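Local coordinates for hypothetical protein Atu2144 (Agrobacterium tumefaciens, PDB 2ODF) that is of unknown function but probably hydrolyses amide bonds, as a member of the N-formylglutamate amidohydrolase family, at residues 6-12 and 38-42; 27-33 and 148-154; 86-92 and 122-127; 167-173 and 192-198. One frame throughout, in Å; residues are numbered along the deposited sequence.

Contact 1 of 4, residues 6-12 and 38-42; sequences RFFTEAE and IPQKY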
# COMPACT_ATOMS: atom_id res chain seq x y z
N ARG A 6 -8.90 12.74 -10.55
CA ARG A 6 -8.21 11.57 -9.91
C ARG A 6 -6.70 11.80 -9.87
O ARG A 6 -6.23 12.96 -9.84
CB ARG A 6 -8.55 10.27 -10.68
CG ARG A 6 -8.50 8.96 -9.83
CD ARG A 6 -8.26 7.71 -10.69
NE ARG A 6 -7.07 7.88 -11.55
CZ ARG A 6 -6.82 7.18 -12.67
NH1 ARG A 6 -7.65 6.24 -13.12
NH2 ARG A 6 -5.72 7.45 -13.34
N PHE A 7 -5.94 10.71 -9.86
CA PHE A 7 -4.51 10.77 -9.67
C PHE A 7 -3.79 11.24 -10.93
O PHE A 7 -2.91 12.10 -10.85
CB PHE A 7 -3.99 9.41 -9.22
CG PHE A 7 -2.66 9.49 -8.56
CD1 PHE A 7 -1.51 9.41 -9.31
CD2 PHE A 7 -2.56 9.72 -7.20
CE1 PHE A 7 -0.27 9.50 -8.69
CE2 PHE A 7 -1.34 9.84 -6.59
CZ PHE A 7 -0.19 9.71 -7.33
N PHE A 8 -4.17 10.65 -12.06
CA PHE A 8 -3.55 10.92 -13.36
C PHE A 8 -4.52 11.59 -14.33
O PHE A 8 -5.71 11.27 -14.36
CB PHE A 8 -3.06 9.61 -14.04
CG PHE A 8 -2.05 8.82 -13.24
CD1 PHE A 8 -0.77 9.31 -13.04
CD2 PHE A 8 -2.37 7.58 -12.71
CE1 PHE A 8 0.16 8.60 -12.31
CE2 PHE A 8 -1.45 6.87 -11.97
CZ PHE A 8 -0.18 7.39 -11.78
N THR A 9 -3.99 12.48 -15.15
CA THR A 9 -4.74 12.96 -16.31
C THR A 9 -4.80 11.83 -17.35
O THR A 9 -3.99 10.90 -17.31
CB THR A 9 -4.07 14.20 -16.95
OG1 THR A 9 -2.79 13.85 -17.46
CG2 THR A 9 -3.93 15.34 -15.92
N GLU A 10 -5.75 11.91 -18.27
CA GLU A 10 -5.78 10.98 -19.41
C GLU A 10 -4.46 10.96 -20.17
O GLU A 10 -3.91 9.89 -20.39
CB GLU A 10 -6.93 11.30 -20.39
CG GLU A 10 -8.17 10.42 -20.24
CD GLU A 10 -9.16 10.58 -21.41
OE1 GLU A 10 -8.83 10.16 -22.56
OE2 GLU A 10 -10.26 11.13 -21.19
N ALA A 11 -3.95 12.13 -20.55
CA ALA A 11 -2.73 12.22 -21.34
C ALA A 11 -1.49 11.64 -20.63
O ALA A 11 -0.54 11.21 -21.29
CB ALA A 11 -2.46 13.66 -21.75
N GLU A 12 -1.49 11.65 -19.31
CA GLU A 12 -0.36 11.17 -18.53
C GLU A 12 -0.16 9.67 -18.61
O GLU A 12 0.96 9.18 -18.36
CB GLU A 12 -0.54 11.54 -17.05
CG GLU A 12 0.14 12.80 -16.76
CD GLU A 12 -0.17 13.37 -15.40
OE1 GLU A 12 -1.07 12.92 -14.66
OE2 GLU A 12 0.54 14.34 -15.11
N ILE A 38 6.47 14.23 -13.01
CA ILE A 38 5.63 14.54 -11.85
C ILE A 38 4.20 14.61 -12.38
O ILE A 38 3.93 15.37 -13.32
CB ILE A 38 5.98 15.92 -11.20
CG1 ILE A 38 7.48 16.07 -10.90
CG2 ILE A 38 5.14 16.13 -9.92
CD1 ILE A 38 8.09 14.98 -10.04
N PRO A 39 3.28 13.82 -11.79
CA PRO A 39 1.89 13.93 -12.20
C PRO A 39 1.41 15.38 -12.07
O PRO A 39 1.84 16.08 -11.16
CB PRO A 39 1.14 13.03 -11.22
CG PRO A 39 2.15 12.09 -10.72
CD PRO A 39 3.45 12.82 -10.71
N GLN A 40 0.57 15.80 -13.01
CA GLN A 40 0.10 17.17 -13.12
C GLN A 40 -0.45 17.65 -11.77
O GLN A 40 -0.16 18.76 -11.35
CB GLN A 40 -0.98 17.27 -14.21
CG GLN A 40 -1.26 18.71 -14.67
CD GLN A 40 -2.57 18.86 -15.45
OE1 GLN A 40 -2.55 19.05 -16.67
NE2 GLN A 40 -3.71 18.77 -14.75
N LYS A 41 -1.18 16.80 -11.07
CA LYS A 41 -1.81 17.22 -9.82
C LYS A 41 -0.80 17.80 -8.80
O LYS A 41 -1.17 18.61 -7.95
CB LYS A 41 -2.64 16.08 -9.21
CG LYS A 41 -1.88 14.93 -8.66
CD LYS A 41 -2.80 13.94 -7.84
CE LYS A 41 -2.91 14.29 -6.35
NZ LYS A 41 -3.18 13.07 -5.44
N TYR A 42 0.47 17.40 -8.89
CA TYR A 42 1.47 17.82 -7.91
C TYR A 42 2.20 19.09 -8.26
O TYR A 42 2.91 19.63 -7.44
CB TYR A 42 2.48 16.69 -7.63
CG TYR A 42 1.81 15.53 -6.96
CD1 TYR A 42 1.45 15.59 -5.62
CD2 TYR A 42 1.45 14.42 -7.68
CE1 TYR A 42 0.79 14.55 -5.00
CE2 TYR A 42 0.79 13.38 -7.09
CZ TYR A 42 0.45 13.44 -5.75
OH TYR A 42 -0.24 12.40 -5.17
O HOH W 1 -2.15 14.31 -12.23
O HOH W 2 2.91 15.06 -15.86

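Contact 2 of 4, residues 27-33 and 148-154; sequences VLLVCEH and VVVVTIH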
# COMPACT_ATOMS: atom_id res chain seq x y z
N VAL A 27 16.04 -13.04 -18.53
CA VAL A 27 16.22 -11.86 -17.69
C VAL A 27 14.94 -10.97 -17.67
O VAL A 27 14.30 -10.74 -18.70
CB VAL A 27 17.46 -11.05 -18.13
CG1 VAL A 27 17.51 -9.72 -17.47
CG2 VAL A 27 18.74 -11.84 -17.82
N LEU A 28 14.53 -10.56 -16.47
CA LEU A 28 13.42 -9.61 -16.28
C LEU A 28 14.03 -8.34 -15.71
O LEU A 28 14.54 -8.32 -14.57
CB LEU A 28 12.37 -10.17 -15.32
CG LEU A 28 11.12 -9.31 -15.04
CD1 LEU A 28 10.35 -8.88 -16.30
CD2 LEU A 28 10.17 -9.99 -14.01
N LEU A 29 14.04 -7.30 -16.54
CA LEU A 29 14.63 -6.03 -16.19
C LEU A 29 13.58 -5.16 -15.49
O LEU A 29 12.42 -5.11 -15.93
CB LEU A 29 15.16 -5.32 -17.42
CG LEU A 29 16.35 -5.98 -18.14
CD1 LEU A 29 16.47 -5.55 -19.64
CD2 LEU A 29 17.65 -5.74 -17.36
N VAL A 30 14.01 -4.51 -14.41
CA VAL A 30 13.16 -3.65 -13.57
C VAL A 30 13.86 -2.30 -13.32
O VAL A 30 15.03 -2.27 -12.92
CB VAL A 30 12.81 -4.33 -12.22
CG1 VAL A 30 11.92 -3.42 -11.34
CG2 VAL A 30 12.18 -5.75 -12.49
N CYS A 31 13.15 -1.21 -13.56
CA CYS A 31 13.71 0.13 -13.39
C CYS A 31 12.73 1.03 -12.64
O CYS A 31 11.86 1.66 -13.24
CB CYS A 31 14.07 0.72 -14.77
SG CYS A 31 15.08 2.17 -14.63
N GLU A 32 12.88 1.06 -11.31
CA GLU A 32 12.00 1.83 -10.44
C GLU A 32 12.19 3.36 -10.58
O GLU A 32 11.24 4.13 -10.45
CB GLU A 32 12.21 1.44 -8.98
CG GLU A 32 12.13 -0.04 -8.67
CD GLU A 32 13.47 -0.68 -8.65
OE1 GLU A 32 14.23 -0.48 -9.62
OE2 GLU A 32 13.79 -1.39 -7.68
N HIS A 33 13.41 3.79 -10.91
CA HIS A 33 13.73 5.22 -10.99
C HIS A 33 13.89 5.72 -12.41
O HIS A 33 14.66 6.65 -12.67
CB HIS A 33 14.98 5.54 -10.15
CG HIS A 33 14.84 5.18 -8.70
ND1 HIS A 33 15.93 4.97 -7.89
CD2 HIS A 33 13.75 4.93 -7.93
CE1 HIS A 33 15.53 4.64 -6.67
NE2 HIS A 33 14.21 4.59 -6.67
N VAL A 148 13.53 -17.27 -14.47
CA VAL A 148 13.43 -15.81 -14.26
C VAL A 148 14.65 -15.32 -13.50
O VAL A 148 15.01 -15.90 -12.47
CB VAL A 148 12.20 -15.41 -13.45
CG1 VAL A 148 12.18 -13.89 -13.31
CG2 VAL A 148 10.91 -15.94 -14.09
N VAL A 149 15.32 -14.31 -14.05
CA VAL A 149 16.49 -13.71 -13.43
C VAL A 149 16.12 -12.23 -13.25
O VAL A 149 15.88 -11.50 -14.23
CB VAL A 149 17.78 -13.83 -14.29
CG1 VAL A 149 18.97 -13.10 -13.62
CG2 VAL A 149 18.16 -15.32 -14.61
N VAL A 150 16.02 -11.80 -11.99
CA VAL A 150 15.50 -10.46 -11.69
C VAL A 150 16.65 -9.50 -11.66
O VAL A 150 17.53 -9.61 -10.82
CB VAL A 150 14.71 -10.44 -10.36
CG1 VAL A 150 14.17 -8.99 -10.03
CG2 VAL A 150 13.58 -11.46 -10.43
N VAL A 151 16.63 -8.51 -12.55
CA VAL A 151 17.76 -7.60 -12.66
C VAL A 151 17.20 -6.20 -12.59
O VAL A 151 16.44 -5.80 -13.46
CB VAL A 151 18.52 -7.77 -14.00
CG1 VAL A 151 19.66 -6.73 -14.09
CG2 VAL A 151 19.04 -9.22 -14.16
N THR A 152 17.57 -5.45 -11.55
CA THR A 152 17.17 -4.04 -11.46
C THR A 152 18.32 -3.11 -11.89
O THR A 152 19.51 -3.39 -11.68
CB THR A 152 16.65 -3.67 -10.06
OG1 THR A 152 17.74 -3.48 -9.16
CG2 THR A 152 15.77 -4.78 -9.47
N ILE A 153 17.93 -2.00 -12.51
CA ILE A 153 18.89 -1.06 -13.11
C ILE A 153 18.73 0.32 -12.50
O ILE A 153 17.65 0.93 -12.56
CB ILE A 153 18.69 -0.93 -14.65
CG1 ILE A 153 18.72 -2.30 -15.35
CG2 ILE A 153 19.67 0.05 -15.26
CD1 ILE A 153 20.04 -3.07 -15.24
N HIS A 154 19.83 0.83 -11.94
CA HIS A 154 19.87 2.09 -11.23
C HIS A 154 21.10 2.90 -11.67
O HIS A 154 22.10 2.33 -12.17
CB HIS A 154 19.99 1.87 -9.72
CG HIS A 154 18.73 1.39 -9.06
ND1 HIS A 154 18.21 0.13 -9.27
CD2 HIS A 154 17.89 2.02 -8.20
CE1 HIS A 154 17.11 -0.00 -8.55
NE2 HIS A 154 16.89 1.13 -7.90
O HOH W 3 15.88 2.43 -10.83

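Contact 3 of 4, residues 86-92 and 122-127; sequences VYDCNRP and RTSALY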
# COMPACT_ATOMS: atom_id res chain seq x y z
N VAL A 86 7.55 11.33 -5.84
CA VAL A 86 6.18 11.12 -5.45
C VAL A 86 6.06 9.81 -4.64
O VAL A 86 5.49 9.79 -3.55
CB VAL A 86 5.21 11.13 -6.66
CG1 VAL A 86 3.75 10.96 -6.18
CG2 VAL A 86 5.34 12.47 -7.41
N TYR A 87 6.63 8.74 -5.16
CA TYR A 87 6.72 7.48 -4.42
C TYR A 87 7.95 6.73 -4.93
O TYR A 87 8.04 6.44 -6.14
CB TYR A 87 5.45 6.60 -4.54
CG TYR A 87 5.48 5.49 -3.51
CD1 TYR A 87 6.43 4.47 -3.60
CD2 TYR A 87 4.65 5.49 -2.40
CE1 TYR A 87 6.54 3.49 -2.63
CE2 TYR A 87 4.74 4.49 -1.44
CZ TYR A 87 5.71 3.50 -1.55
OH TYR A 87 5.87 2.50 -0.59
N ASP A 88 8.88 6.43 -4.02
CA ASP A 88 10.06 5.65 -4.36
C ASP A 88 9.68 4.17 -4.32
O ASP A 88 9.58 3.57 -3.26
CB ASP A 88 11.23 5.93 -3.40
CG ASP A 88 12.54 5.29 -3.86
OD1 ASP A 88 12.48 4.30 -4.63
OD2 ASP A 88 13.61 5.79 -3.46
N CYS A 89 9.45 3.60 -5.50
CA CYS A 89 8.95 2.23 -5.58
C CYS A 89 9.94 1.19 -5.09
O CYS A 89 9.58 0.02 -4.92
CB CYS A 89 8.48 1.93 -6.98
SG CYS A 89 6.93 2.69 -7.36
N ASN A 90 11.18 1.59 -4.83
CA ASN A 90 12.15 0.70 -4.20
C ASN A 90 12.14 0.87 -2.67
O ASN A 90 13.12 0.57 -2.03
CB ASN A 90 13.58 0.97 -4.72
CG ASN A 90 14.56 -0.19 -4.42
OD1 ASN A 90 14.14 -1.33 -4.23
ND2 ASN A 90 15.84 0.11 -4.41
N ARG A 91 11.02 1.35 -2.11
CA ARG A 91 10.85 1.50 -0.66
C ARG A 91 9.43 1.08 -0.24
O ARG A 91 8.48 1.38 -0.96
CB ARG A 91 11.03 2.94 -0.24
CG ARG A 91 12.43 3.48 -0.47
CD ARG A 91 13.49 2.83 0.41
NE ARG A 91 14.74 3.54 0.14
CZ ARG A 91 15.74 3.73 0.99
NH1 ARG A 91 15.72 3.29 2.24
NH2 ARG A 91 16.79 4.42 0.55
N PRO A 92 9.28 0.38 0.90
CA PRO A 92 7.95 0.09 1.39
C PRO A 92 7.31 1.35 2.01
O PRO A 92 8.04 2.29 2.39
CB PRO A 92 8.22 -1.00 2.45
CG PRO A 92 9.58 -0.71 2.93
CD PRO A 92 10.32 -0.19 1.76
N ARG A 122 -0.90 7.77 -3.05
CA ARG A 122 0.36 7.46 -3.74
C ARG A 122 0.68 5.98 -3.69
O ARG A 122 1.13 5.42 -4.66
CB ARG A 122 1.50 8.23 -3.09
CG ARG A 122 1.30 9.73 -3.20
CD ARG A 122 2.48 10.41 -2.65
NE ARG A 122 2.34 11.86 -2.58
CZ ARG A 122 3.35 12.70 -2.40
NH1 ARG A 122 4.60 12.25 -2.34
NH2 ARG A 122 3.11 14.00 -2.29
N THR A 123 0.46 5.36 -2.54
CA THR A 123 0.69 3.93 -2.39
C THR A 123 -0.16 3.10 -3.35
O THR A 123 0.32 2.13 -3.97
CB THR A 123 0.43 3.49 -0.91
OG1 THR A 123 1.27 4.24 -0.00
CG2 THR A 123 0.69 2.04 -0.75
N SER A 124 -1.41 3.49 -3.51
CA SER A 124 -2.37 2.78 -4.35
C SER A 124 -2.14 2.94 -5.83
O SER A 124 -2.43 2.03 -6.59
CB SER A 124 -3.80 3.29 -4.07
OG SER A 124 -4.71 2.62 -4.92
N ALA A 125 -1.69 4.12 -6.23
CA ALA A 125 -1.61 4.53 -7.63
C ALA A 125 -0.26 4.21 -8.26
O ALA A 125 -0.21 3.90 -9.45
CB ALA A 125 -1.88 6.01 -7.75
N LEU A 126 0.81 4.30 -7.46
CA LEU A 126 2.17 4.12 -7.94
C LEU A 126 2.83 2.85 -7.47
O LEU A 126 3.34 2.13 -8.30
CB LEU A 126 3.05 5.30 -7.57
CG LEU A 126 2.67 6.63 -8.26
CD1 LEU A 126 3.51 7.74 -7.63
CD2 LEU A 126 2.80 6.59 -9.82
N TYR A 127 2.79 2.56 -6.17
CA TYR A 127 3.61 1.50 -5.60
C TYR A 127 3.01 0.13 -5.81
O TYR A 127 3.68 -0.79 -6.33
CB TYR A 127 3.84 1.80 -4.10
CG TYR A 127 4.52 0.72 -3.29
CD1 TYR A 127 5.88 0.46 -3.40
CD2 TYR A 127 3.78 -0.02 -2.35
CE1 TYR A 127 6.49 -0.52 -2.59
CE2 TYR A 127 4.38 -0.95 -1.56
CZ TYR A 127 5.71 -1.22 -1.68
OH TYR A 127 6.24 -2.21 -0.86

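Contact 4 of 4, residues 167-173 and 192-198; sequences VEIGILH and LTVRRND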
# COMPACT_ATOMS: atom_id res chain seq x y z
N VAL A 167 33.78 4.39 -7.29
CA VAL A 167 33.06 3.20 -7.79
C VAL A 167 32.28 3.58 -9.03
O VAL A 167 31.67 4.66 -9.10
CB VAL A 167 32.14 2.50 -6.73
CG1 VAL A 167 31.07 3.48 -6.15
CG2 VAL A 167 31.49 1.25 -7.32
N GLU A 168 32.35 2.70 -10.04
CA GLU A 168 31.76 2.99 -11.34
C GLU A 168 30.52 2.12 -11.58
O GLU A 168 29.50 2.61 -12.02
CB GLU A 168 32.79 2.84 -12.46
CG GLU A 168 33.74 4.00 -12.48
CD GLU A 168 34.91 3.82 -13.48
OE1 GLU A 168 35.43 2.71 -13.60
OE2 GLU A 168 35.31 4.84 -14.11
N ILE A 169 30.65 0.85 -11.24
CA ILE A 169 29.57 -0.11 -11.29
C ILE A 169 29.51 -0.76 -9.92
O ILE A 169 30.47 -1.38 -9.47
CB ILE A 169 29.82 -1.22 -12.34
CG1 ILE A 169 30.02 -0.63 -13.73
CG2 ILE A 169 28.65 -2.26 -12.36
CD1 ILE A 169 28.75 -0.17 -14.43
N GLY A 170 28.34 -0.67 -9.27
CA GLY A 170 28.04 -1.47 -8.10
C GLY A 170 27.20 -2.70 -8.45
O GLY A 170 26.24 -2.62 -9.23
N ILE A 171 27.60 -3.83 -7.87
CA ILE A 171 26.91 -5.11 -8.00
C ILE A 171 26.24 -5.34 -6.63
O ILE A 171 26.88 -5.70 -5.65
CB ILE A 171 27.87 -6.27 -8.40
CG1 ILE A 171 28.60 -5.93 -9.71
CG2 ILE A 171 27.10 -7.63 -8.48
CD1 ILE A 171 27.69 -5.79 -10.94
N LEU A 172 24.94 -5.10 -6.58
CA LEU A 172 24.22 -5.12 -5.31
C LEU A 172 23.39 -6.40 -5.15
O LEU A 172 22.85 -6.96 -6.11
CB LEU A 172 23.34 -3.89 -5.17
CG LEU A 172 24.03 -2.63 -4.66
CD1 LEU A 172 25.23 -2.25 -5.50
CD2 LEU A 172 23.03 -1.51 -4.64
N HIS A 173 23.29 -6.87 -3.92
CA HIS A 173 22.55 -8.09 -3.65
C HIS A 173 22.14 -8.12 -2.20
O HIS A 173 22.70 -7.40 -1.39
CB HIS A 173 23.40 -9.32 -4.02
CG HIS A 173 24.62 -9.47 -3.18
ND1 HIS A 173 24.61 -10.10 -1.96
CD2 HIS A 173 25.91 -9.09 -3.39
CE1 HIS A 173 25.82 -10.08 -1.44
NE2 HIS A 173 26.63 -9.49 -2.30
N LEU A 192 36.59 -0.96 -15.68
CA LEU A 192 35.73 -0.23 -14.75
C LEU A 192 36.03 -0.66 -13.33
O LEU A 192 36.41 -1.80 -13.11
CB LEU A 192 34.26 -0.51 -15.08
CG LEU A 192 33.82 0.06 -16.43
CD1 LEU A 192 32.47 -0.46 -16.90
CD2 LEU A 192 33.81 1.58 -16.35
N THR A 193 35.86 0.26 -12.38
CA THR A 193 35.86 -0.02 -10.95
C THR A 193 34.50 -0.58 -10.57
O THR A 193 33.48 0.14 -10.58
CB THR A 193 36.15 1.24 -10.14
OG1 THR A 193 37.39 1.78 -10.59
CG2 THR A 193 36.25 0.95 -8.63
N VAL A 194 34.51 -1.86 -10.24
CA VAL A 194 33.32 -2.67 -10.00
C VAL A 194 33.39 -3.19 -8.59
O VAL A 194 34.38 -3.79 -8.20
CB VAL A 194 33.23 -3.85 -10.97
CG1 VAL A 194 31.95 -4.69 -10.71
CG2 VAL A 194 33.30 -3.39 -12.40
N ARG A 195 32.36 -2.93 -7.78
CA ARG A 195 32.41 -3.26 -6.37
C ARG A 195 31.08 -3.81 -5.87
O ARG A 195 30.03 -3.47 -6.39
CB ARG A 195 32.75 -2.03 -5.55
CG ARG A 195 34.07 -1.34 -5.93
CD ARG A 195 35.12 -1.60 -4.94
NE ARG A 195 36.37 -0.87 -5.20
CZ ARG A 195 37.29 -1.22 -6.11
NH1 ARG A 195 37.13 -2.30 -6.88
NH2 ARG A 195 38.39 -0.48 -6.23
N ARG A 196 31.17 -4.68 -4.86
CA ARG A 196 30.03 -5.33 -4.25
C ARG A 196 29.37 -4.37 -3.27
O ARG A 196 30.05 -3.77 -2.41
CB ARG A 196 30.51 -6.55 -3.46
CG ARG A 196 29.43 -7.34 -2.78
CD ARG A 196 30.03 -8.32 -1.77
NE ARG A 196 30.89 -9.27 -2.45
CZ ARG A 196 30.47 -10.35 -3.09
NH1 ARG A 196 29.18 -10.66 -3.11
NH2 ARG A 196 31.33 -11.14 -3.69
N ASN A 197 28.06 -4.24 -3.39
CA ASN A 197 27.26 -3.43 -2.49
C ASN A 197 27.90 -2.09 -2.18
O ASN A 197 28.09 -1.71 -1.03
CB ASN A 197 26.95 -4.20 -1.20
CG ASN A 197 25.95 -5.30 -1.43
OD1 ASN A 197 26.08 -6.41 -0.93
ND2 ASN A 197 24.98 -5.02 -2.22
N ASP A 198 28.18 -1.36 -3.25
CA ASP A 198 28.84 -0.08 -3.20
C ASP A 198 28.36 0.63 -4.45
O ASP A 198 28.56 0.10 -5.53
CB ASP A 198 30.35 -0.33 -3.28
CG ASP A 198 31.20 0.86 -2.90
OD1 ASP A 198 30.72 2.01 -2.86
OD2 ASP A 198 32.41 0.63 -2.70
O HOH W 4 38.77 1.94 -13.18

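Contact 1 of 4, residues 6-12 and 38-42
A single carboxylate, that of E12, ties together two loops that share no backbone-to-backbone hydrogen bond. Its OE2 takes the backbone N of Q40 on the syn lone pair, a short bond of 2.6 Å with an N-H...O angle of 147°. The other oxygen turns back on its own loop: T9 N reaches E12 OE1 at 3.0 Å, coming from above the carboxylate plane. T9 OG1 in turn accepts from E12 N in an ST motif, so the turn at 9-12 and the carboxylate position each other. Two waters widen the grip. One donates to E12 OE1 and to F7 O while accepting from K41 N; the second donates to E12 OE2 and I38 O.

Beside this polar patch the contact becomes apolar and aromatic. With CG anti to the backbone N (chi1 -160°), the F7 ring swings across to P39, whose CG lies 4.1 Å from F7 CE1, and to Y42. The tyrosine turns its edge toward the face of F7 in an offset edge-to-face pair, the planes 62° apart. K41 lies over the rim of one F7 face with its CD, and its NZ donates to Y42 OH at 3.0 Å; E118 also bonds that hydroxyl.

Underneath runs helix 116-143: A125 and L126 pack against F7, L126 against F8 and R122 against Y42, while F82 and V86 of the loop after strand 77-80 back P39.

Contact 2 of 4, residues 27-33 and 148-154
H154 and H33 meet as an offset edge-to-face pair, the edge of H154 toward the face of H33, with centroids 5.0 Å apart and planes at 82°. Over the centre of one H154 face sits a water that accepts from H33 N and donates to I153 O, bridging the two segments. At the rim of the same ring, near its plane, lie the methine CB of T152 and OE2 of E32. The chain of E32 bends at chi2 (96°) to bring its acid group there, steeply inclined to the ring; T209 holds OE2. H33 NE2 bonds D88, and ND1 bonds D59 only weakly.

Behind these rings the strands run parallel. L28 N bonds V149 O at 2.8 Å, V151 N bonds L28 O at 2.9 Å, and V30 and I153 continue the alternation. On one face, V27 CG1 meets V151 CG2 at 3.7 Å, and L29 lies alongside V151, pointing the same way. On the other, V30 CB touches T152 CG2.

Aliphatic along the strands, the contact turns polar toward the C-terminal end of the pairing. Buried histidines and an acid collected there are consistent with the hydrolytic site expected of this family.

Contact 3 of 4, residues 86-92 and 122-127
Y87 enters the contact at CB, which packs on L126 CD1 at 3.8 Å. From there CG, anti to the backbone N (chi1 -167°), puts the ring against Y127. Y127 CB sits over one ring face, a CH-pi contact 3.6 Å from the centroid and 15° off the normal. CE2 passes T123 OG1, whose hydroxyl is taken by R119 O. The two tyrosine rings are near parallel but slid apart, leaving the tip of Y87 over Y127: OH stands 3.4 Å above the plane of that ring, over its centre. The same OH donates to R91 O at 2.9 Å, fixing its rotation and pinning the loop back on itself. Y127 OH bonds H208.

At the other end R122 NH1 donates to V86 O at 2.9 Å, in the carbonyl plane and on a lone pair. V86 CG1 lies over a guanidinium face and also touches L126 CD1 at 3.5 Å. E118 makes a salt bridge with R122 NE, and N111 also takes NH1.

The loop forms a type I turn from D88 to R91, overlaid with an Asx turn (N90 N to D88 OD1) and packed on helix 116-143; D88 OD1 also bonds H33, carrying the turn toward the histidine cluster of 27-33 and 148-154.

Contact 4 of 4, residues 167-173 and 192-198
Backbone bonds run between E168, I169 and I171 on one side and T193, R195 and N197 on the other. T193 O takes two donors, E168 N at 2.8 Å and I169 N at 3.0 Å. R195 N then bonds I169 O, I171 N bonds R195 O, and N197 N bonds I171 O. The last bond is straight at the hydrogen yet arrives from above the carbonyl plane, 47° out of it, where the chain takes up a left-handed conformation at N197. G170 CA makes CH...O contacts with R195 O at 3.3 Å and with D198 O at 3.1 Å; D198 O is buried here with no hydrogen-bond partner.

A carboxylate extends the pairing: E168 OE1 uses its anti lone pair for T193 N, at 2.8 Å. L192 CD2 rests against that oxygen, crossing the glutamate at about a right angle.

These strands are the parallel pair of a beta-alpha-beta crossover, joined through helix 178-186. Strand 194-196 is outermost in the sheet within the chain, and the other flank of 169-172 pairs with strand 220-227.

Apolar contacts lie mostly on the face of I169, I171 and V194. I171 CG1 meets V194 CG1 at 3.7 Å, I169 CG1 touches L192 CD1, and A180 and L184 of the helix cover I171. On the opposite face V167 CG2 slides past R195 CG.

Flat polar groups gather at the C-terminal end. N197 OD1 lies 3.4 Å above the H173 ring, toward its rim, while N197 ND2 makes a weak bond to H173 O. R196 turns its guanidinium edge to the ring, the planes 83° apart, and its NH1 makes a salt bridge with D181.

Contact 2 is the buried centre of the fold and contact 1 its surface edge; contact 3 is buried between them, and contact 4, at the far end of the sheet, is partly exposed. Contacts 2 and 4 both pair parallel strands of one sheet, with about 7 Å between their nearest atoms, but the inner pair is mostly aliphatic, turning to histidines and an acid at one end, and the outer carries charged arginines. Contact 1 rests on the helix that forms one side of contact 3. Contact 3 also reaches contact 2 through H33 and D88. Contact 1 is held by a carboxylate and waters, contact 3 by aromatic packing of a loop on a helix plus one arginine bond, whereas the strand contacts rest chiefly on backbone pairing.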